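Local coordinates for putative S-adenosyl-L-methionine-dependent Methyltransferase (PDB 3DLC), which binds S-adenosylmethionine in a Rossmann-like methyltransferase domain and probably transfers its methyl group to an acceptor, possibly a sterol-like one, at residues E34-I37 with N38-I42; N182-R185 with F186-L190. One frame throughout, in Å; residues are numbered along the deposited sequence.

Interaction 1: E34-I37 with N38-I42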
ATOM      1  N   GLU A  34     -10.012   8.556  -1.778  1.00  6.56           N
ATOM      2  CA  GLU A  34     -10.418   9.936  -1.913  1.00  7.54           C
ATOM      3  C   GLU A  34      -9.304  10.869  -1.474  1.00  7.00           C
ATOM      4  O   GLU A  34      -9.035  11.889  -2.122  1.00  7.66           O
ATOM      5  CB  GLU A  34     -11.688  10.161  -1.090  1.00  7.76           C
ATOM      6  CG  GLU A  34     -12.173  11.573  -1.055  1.00 10.06           C
ATOM      7  CD  GLU A  34     -13.469  11.720  -0.305  1.00 12.92           C
ATOM      8  OE1 GLU A  34     -13.610  11.242   0.822  1.00 17.46           O
ATOM      9  OE2 GLU A  34     -14.360  12.309  -0.883  1.00 18.89           O
ATOM     10  N   ASN A  35      -8.632  10.534  -0.377  1.00  7.18           N
ATOM     11  CA  ASN A  35      -7.520  11.339   0.104  1.00  7.24           C
ATOM     12  C   ASN A  35      -6.433  11.441  -0.974  1.00  7.17           C
ATOM     13  O   ASN A  35      -5.873  12.531  -1.203  1.00  7.61           O
ATOM     14  CB  ASN A  35      -6.895  10.758   1.374  1.00  7.23           C
ATOM     15  CG  ASN A  35      -7.766  10.914   2.589  1.00  8.40           C
ATOM     16  OD1 ASN A  35      -8.703  11.721   2.587  1.00  9.80           O
ATOM     17  ND2 ASN A  35      -7.433  10.179   3.651  1.00  9.22           N
ATOM     18  N   ILE A  36      -6.131  10.317  -1.640  1.00  7.02           N
ATOM     19  CA  ILE A  36      -5.090  10.273  -2.647  1.00  7.18           C
ATOM     20  C   ILE A  36      -5.492  11.113  -3.865  1.00  6.48           C
ATOM     21  O   ILE A  36      -4.688  11.906  -4.403  1.00  7.12           O
ATOM     22  CB  ILE A  36      -4.803   8.811  -3.049  1.00  7.39           C
ATOM     23  CG1 ILE A  36      -4.167   8.061  -1.874  1.00  8.00           C
ATOM     24  CG2 ILE A  36      -3.945   8.744  -4.323  1.00  9.13           C
ATOM     25  CD1 ILE A  36      -4.249   6.536  -2.039  1.00  9.04           C
ATOM     26  N   ILE A  37      -6.718  10.946  -4.314  1.00  6.43           N
ATOM     27  CA  ILE A  37      -7.233  11.731  -5.447  1.00  6.88           C
ATOM     28  C   ILE A  37      -7.173  13.209  -5.133  1.00  7.45           C
ATOM     29  O   ILE A  37      -6.741  14.023  -5.962  1.00  7.42           O
ATOM     30  CB  ILE A  37      -8.654  11.242  -5.830  1.00  7.55           C
ATOM     31  CG1 ILE A  37      -8.551   9.844  -6.446  1.00  8.70           C
ATOM     32  CG2 ILE A  37      -9.344  12.265  -6.759  1.00  9.97           C
ATOM     33  CD1 ILE A  37      -9.855   9.102  -6.571  1.00 12.24           C
ATOM     34  N   ASN A  38      -7.635  13.564  -3.943  1.00  7.38           N
ATOM     35  CA  ASN A  38      -7.684  14.973  -3.561  1.00  8.10           C
ATOM     36  C   ASN A  38      -6.297  15.560  -3.400  1.00  7.67           C
ATOM     37  O   ASN A  38      -6.071  16.727  -3.729  1.00  9.85           O
ATOM     38  CB  ASN A  38      -8.446  15.159  -2.266  1.00  8.87           C
ATOM     39  CG  ASN A  38      -9.938  14.969  -2.424  1.00 10.85           C
ATOM     40  OD1 ASN A  38     -10.448  14.889  -3.549  1.00 12.97           O
ATOM     41  ND2 ASN A  38     -10.652  14.845  -1.303  1.00 13.28           N
ATOM     42  N   ARG A  39      -5.352  14.770  -2.897  1.00  7.47           N
ATOM     43  CA  ARG A  39      -4.045  15.307  -2.614  0.52  8.07           C
ATOM     44  C   ARG A  39      -3.242  15.643  -3.883  1.00 10.01           C
ATOM     45  O   ARG A  39      -2.576  16.659  -3.934  1.00 10.10           O
ATOM     46  CB  ARG A  39      -3.311  14.348  -1.686  0.52  7.49           C
ATOM     47  CG  ARG A  39      -2.147  14.989  -1.034  0.52  7.20           C
ATOM     48  CD  ARG A  39      -1.514  14.126   0.051  0.52  7.52           C
ATOM     49  NE  ARG A  39      -0.350  14.814   0.547  0.52  6.54           N
ATOM     50  CZ  ARG A  39      -0.113  15.168   1.809  0.52  8.59           C
ATOM     51  NH1 ARG A  39      -0.829  14.734   2.841  0.52  7.08           N
ATOM     52  NH2 ARG A  39       0.952  15.882   2.047  0.52  7.93           N
ATOM     53  N   PHE A  40      -3.218  14.701  -4.858  1.00  9.61           N
ATOM     54  CA  PHE A  40      -2.404  14.861  -6.021  1.00  8.65           C
ATOM     55  C   PHE A  40      -3.116  15.261  -7.280  1.00  8.39           C
ATOM     56  O   PHE A  40      -2.469  15.736  -8.199  1.00  9.72           O
ATOM     57  CB  PHE A  40      -1.614  13.584  -6.279  1.00  8.88           C
ATOM     58  CG  PHE A  40      -0.880  13.055  -5.075  1.00  8.23           C
ATOM     59  CD1 PHE A  40       0.103  13.791  -4.454  1.00  8.94           C
ATOM     60  CD2 PHE A  40      -1.207  11.835  -4.546  1.00 10.04           C
ATOM     61  CE1 PHE A  40       0.764  13.303  -3.358  1.00  9.70           C
ATOM     62  CE2 PHE A  40      -0.555  11.335  -3.442  1.00 12.97           C
ATOM     63  CZ  PHE A  40       0.436  12.079  -2.845  1.00 12.09           C
ATOM     64  N   GLY A  41      -4.424  15.095  -7.347  1.00  7.85           N
ATOM     65  CA  GLY A  41      -5.131  15.451  -8.567  1.00  8.79           C
ATOM     66  C   GLY A  41      -4.841  14.548  -9.752  1.00  8.85           C
ATOM     67  O   GLY A  41      -5.121  14.944 -10.891  1.00 10.77           O
ATOM     68  N   ILE A  42      -4.280  13.358  -9.498  1.00  8.99           N
ATOM     69  CA  ILE A  42      -4.005  12.350 -10.538  1.00  9.47           C
ATOM     70  C   ILE A  42      -5.209  11.435 -10.578  1.00  8.66           C
ATOM     71  O   ILE A  42      -5.561  10.832  -9.561  1.00  9.73           O
ATOM     72  CB  ILE A  42      -2.711  11.548 -10.296  1.00  9.34           C
ATOM     73  CG1 ILE A  42      -1.514  12.448  -9.920  1.00  9.24           C
ATOM     74  CG2 ILE A  42      -2.386  10.739 -11.544  1.00 10.11           C
ATOM     75  CD1 ILE A  42      -0.356  11.689  -9.271  1.00 12.39           C
TER
HETATM   76  O   HOH W   1      -9.295  14.280   1.321  1.00 24.63           O
HETATM   77  O   HOH W   2      -4.067  11.496  -7.244  1.00  8.61           O

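Interaction 2: N182-R185 with F186-L190. With ACT (acetate ion), chain B.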
ATOM      1  N   ASN A 182       9.137   5.574  12.263  1.00 11.35           N
ATOM      2  CA  ASN A 182       9.109   5.303  10.840  1.00 11.90           C
ATOM      3  C   ASN A 182       9.347   6.532  10.020  1.00 10.50           C
ATOM      4  O   ASN A 182       9.890   6.402   8.903  1.00 11.78           O
ATOM      5  CB  ASN A 182       7.871   4.521  10.425  1.00 11.76           C
ATOM      6  CG  ASN A 182       8.031   3.075  10.730  1.00 12.13           C
ATOM      7  OD1 ASN A 182       9.147   2.527  10.599  1.00 14.58           O
ATOM      8  ND2 ASN A 182       6.972   2.441  11.154  1.00 13.07           N
ATOM      9  N   VAL A 183       8.960   7.700  10.534  1.00  9.58           N
ATOM     10  CA  VAL A 183       9.281   8.904   9.796  1.00  8.94           C
ATOM     11  C   VAL A 183      10.809   8.987   9.700  1.00  9.93           C
ATOM     12  O   VAL A 183      11.357   9.206   8.594  1.00 10.78           O
ATOM     13  CB  VAL A 183       8.675  10.141  10.424  1.00  9.53           C
ATOM     14  CG1 VAL A 183       9.116  11.370   9.672  1.00 11.17           C
ATOM     15  CG2 VAL A 183       7.133  10.033  10.437  1.00 10.62           C
ATOM     16  N   GLU A 184      11.497   8.782  10.821  1.00  9.99           N
ATOM     17  CA  GLU A 184      12.942   8.826  10.846  0.50 10.11           C
ATOM     18  C   GLU A 184      13.576   7.717  10.024  1.00  9.86           C
ATOM     19  O   GLU A 184      14.496   7.912   9.228  1.00 10.02           O
ATOM     20  CB  GLU A 184      13.455   8.722  12.269  0.50 11.35           C
ATOM     21  CG  GLU A 184      14.968   8.692  12.291  0.50 15.01           C
ATOM     22  CD  GLU A 184      15.534   9.556  13.364  0.50 15.08           C
ATOM     23  OE1 GLU A 184      15.141  10.740  13.402  0.50 30.11           O
ATOM     24  OE2 GLU A 184      16.404   9.089  14.123  0.50 31.87           O
ATOM     25  N   ARG A 185      13.075   6.515  10.216  1.00 10.06           N
ATOM     26  CA  ARG A 185      13.634   5.370   9.508  1.00 10.17           C
ATOM     27  C   ARG A 185      13.614   5.595   8.003  1.00 10.00           C
ATOM     28  O   ARG A 185      14.611   5.402   7.302  1.00  9.98           O
ATOM     29  CB  ARG A 185      12.870   4.086   9.813  1.00 11.15           C
ATOM     30  CG  ARG A 185      13.421   2.839   9.127  1.00 12.30           C
ATOM     31  CD  ARG A 185      12.604   1.581   9.343  1.00 14.09           C
ATOM     32  NE  ARG A 185      13.340   0.486   8.712  1.00 15.57           N
ATOM     33  CZ  ARG A 185      12.834  -0.643   8.257  1.00 16.60           C
ATOM     34  NH1 ARG A 185      11.562  -0.893   8.339  1.00 17.24           N
ATOM     35  NH2 ARG A 185      13.642  -1.518   7.698  1.00 18.03           N
ATOM     36  N   PHE A 186      12.447   5.978   7.505  1.00  9.53           N
ATOM     37  CA  PHE A 186      12.263   6.124   6.061  1.00  8.59           C
ATOM     38  C   PHE A 186      12.890   7.376   5.479  1.00  9.00           C
ATOM     39  O   PHE A 186      13.334   7.344   4.344  1.00  9.94           O
ATOM     40  CB  PHE A 186      10.816   5.832   5.666  1.00  9.55           C
ATOM     41  CG  PHE A 186      10.507   4.394   5.780  1.00  9.01           C
ATOM     42  CD1 PHE A 186      10.996   3.514   4.824  1.00 10.44           C
ATOM     43  CD2 PHE A 186       9.847   3.879   6.851  1.00 10.18           C
ATOM     44  CE1 PHE A 186      10.791   2.161   4.951  1.00 10.34           C
ATOM     45  CE2 PHE A 186       9.631   2.541   6.981  1.00 11.02           C
ATOM     46  CZ  PHE A 186      10.103   1.670   6.040  1.00 10.75           C
ATOM     47  N   GLN A 187      12.972   8.448   6.261  1.00  8.84           N
ATOM     48  CA  GLN A 187      13.738   9.600   5.824  1.00  9.83           C
ATOM     49  C   GLN A 187      15.166   9.125   5.565  1.00  9.36           C
ATOM     50  O   GLN A 187      15.781   9.470   4.555  1.00  9.42           O
ATOM     51  CB  GLN A 187      13.702  10.684   6.927  1.00 12.65           C
ATOM     52  CG  GLN A 187      14.568  11.829   6.905  1.00 18.81           C
ATOM     53  CD  GLN A 187      14.493  12.572   8.268  1.00 22.78           C
ATOM     54  OE1 GLN A 187      15.243  13.484   8.487  1.00 33.67           O
ATOM     55  NE2 GLN A 187      13.558  12.167   9.154  1.00 25.78           N
ATOM     56  N   ASN A 188      15.713   8.336   6.502  1.00  8.98           N
ATOM     57  CA  ASN A 188      17.095   7.878   6.328  1.00  9.69           C
ATOM     58  C   ASN A 188      17.272   6.988   5.098  1.00  8.77           C
ATOM     59  O   ASN A 188      18.253   7.102   4.363  1.00  9.73           O
ATOM     60  CB  ASN A 188      17.597   7.158   7.569  1.00  9.65           C
ATOM     61  CG  ASN A 188      17.761   8.082   8.769  1.00 12.77           C
ATOM     62  OD1 ASN A 188      17.824   9.298   8.620  1.00 16.60           O
ATOM     63  ND2 ASN A 188      17.805   7.508   9.966  1.00 15.21           N
ATOM     64  N   VAL A 189      16.283   6.154   4.816  1.00  8.25           N
ATOM     65  CA  VAL A 189      16.325   5.312   3.629  1.00  8.78           C
ATOM     66  C   VAL A 189      16.328   6.139   2.348  1.00  8.05           C
ATOM     67  O   VAL A 189      17.148   5.946   1.438  1.00  7.98           O
ATOM     68  CB  VAL A 189      15.117   4.328   3.589  1.00  9.61           C
ATOM     69  CG1 VAL A 189      15.031   3.579   2.252  1.00 11.93           C
ATOM     70  CG2 VAL A 189      15.164   3.326   4.752  1.00 11.67           C
ATOM     71  N   LEU A 190      15.413   7.100   2.256  1.00  7.78           N
ATOM     72  CA  LEU A 190      15.301   7.926   1.063  1.00  8.02           C
ATOM     73  C   LEU A 190      16.545   8.787   0.910  1.00  7.78           C
ATOM     74  O   LEU A 190      17.003   9.042  -0.204  1.00  8.52           O
ATOM     75  CB  LEU A 190      14.038   8.797   1.117  1.00  8.06           C
ATOM     76  CG  LEU A 190      12.705   8.015   1.181  1.00  8.50           C
ATOM     77  CD1 LEU A 190      11.572   8.997   0.974  1.00 10.54           C
ATOM     78  CD2 LEU A 190      12.610   6.862   0.153  1.00 10.09           C
TER
HETATM   79  C   ACT B 219      16.852   0.186   7.258  0.75 28.05           C
HETATM   80  O   ACT B 219      16.666  -1.048   7.418  0.75 28.43           O
HETATM   81  OXT ACT B 219      16.222   0.975   8.021  0.75 24.47           O
HETATM   82  CH3 ACT B 219      17.797   0.671   6.205  0.75 29.16           C
HETATM   83  O   HOH W   3      14.490  13.663  11.680  1.00 35.75           O
HETATM   84  O   HOH W   4      18.497   8.482  12.575  1.00 41.69           O

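Interaction 1: E34-I37 with N38-I42
With CG opposite its backbone N (chi1 176°), Glu34 runs on extended, while Asn38, four residues on, turns CG back beside its own N (chi1 -73°), and the two side chains lie side by side. The Asn38 amide rests against the preceding turn, Asn38 ND2 3.6 Å from Glu34 CG, with the carboxylate and amide planes inclined by 36°. These are the last two turns of helix 28-40. Its i to i+4 bonds run from Asn38 N to Glu34 O (2.8 Å), from Arg39 N to Asn35 O, from Phe40 N to Ile36 O and finally from Gly41 N to Ile37 O (2.9 Å), where the positive phi of Gly41 turns the chain out of the helix. On the flank of this turn a water joins two asparagines, donating to Asn35 OD1 (2.9 Å) and accepting from Asn38 ND2 (3.0 Å). Asn35 ND2 donates to Gly151 O, so both ends of that amide are engaged, which should hold its rotation. On the face turned to the sheet, Ile36 CG2 lies 4.1 Å from Phe40 CD2, and the two side chains continue onto Tyr145 of strand 142-148. A second water donates to Ile36 O (2.9 Å) and to Ile42 O (2.8 Å), and sits in the plane of the Phe40 ring at its edge; Arg39 CB covers one ring face. Ile36 O therefore takes both the Phe40 N-H and a water proton, with a weak hydrogen bond from Arg39 N, whose main acceptor is Asn35 O. The chemistry is that of a helix C-terminus where one late carbonyl, Ile36 O, is shared between backbone N-H groups and water, the water bridge to Ile42 O tying the departing loop to the final turn.

Interaction 2: N182-R185 with F186-L190
Helix 180-193, which packs on the sheet of this Rossmann-like methyltransferase near its antiparallel end, carries Arg185 and Phe186 side by side on successive positions. The fully extended Arg185 chain starts with CG opposite the backbone N (chi1 -179°) and travels alongside the phenyl ring: Arg185 CG lies over one ring face, Arg185 CD comes within 3.9 Å of Phe186 CE2, and Arg185 NH1 is 3.7 Å from Phe186 CZ. Guanidinium and ring planes are 52° apart, so the group is tilted against the ring rather than stacked on it. The NE/NH2 edge of the guanidinium holds an acetate, probably from the crystallisation liquor, through two nearly straight bonds, Arg185 NE to acetate OXT (3.0 Å) and Arg185 NH2 to acetate O (3.1 Å, 176° at the hydrogen), a bidentate pairing in the guanidinium plane. One turn back, Asn182 OD1 approaches Phe186 CE2 at 3.7 Å, while Asn182 ND2 is held by Asn177 O. Were Phe186 replaced by an alanine, the aliphatic part of Arg185 would probably lose its flat support and a gap open toward Val127 and Ile209. On the outer side, in the conformer of Glu184 described here, a water can donate to Glu184 OE2 (2.7 Å) and accept from Asn188 ND2 (2.9 Å), linking the acid and the amide one turn apart. Phe186 reaches Val127 of helix 127-137, Ile209 of strand 206-211 and Val121 in a loop; Val183 meets Ile200 and Leu202 of strand 198-203, so the helix packs on both antiparallel strands, with helix 127-137 also touching it.

From the N terminus, interaction 1 comes first, ending helix 28-40 just before the first strand, 46-50; interaction 2 follows much later, within helix 180-193, ahead of strands 198-203 and 206-211. Each is local to its own helix, so neither closes a long loop, and the two stand in series without nesting or crossing. The centres of interactions 1 and 2 are 23 Å apart and the nearest atoms of interactions 1 and 2 about 12 Å apart, with no touch. Strand 206-211 nevertheless relates them: Phe40 reaches its Ile210 and Phe186 its Ile209, neighbouring residues of one strand. Interaction 1 also packs on the parallel strands 112-118 and 142-148, whereas interaction 2 lies against edge strand 198-203.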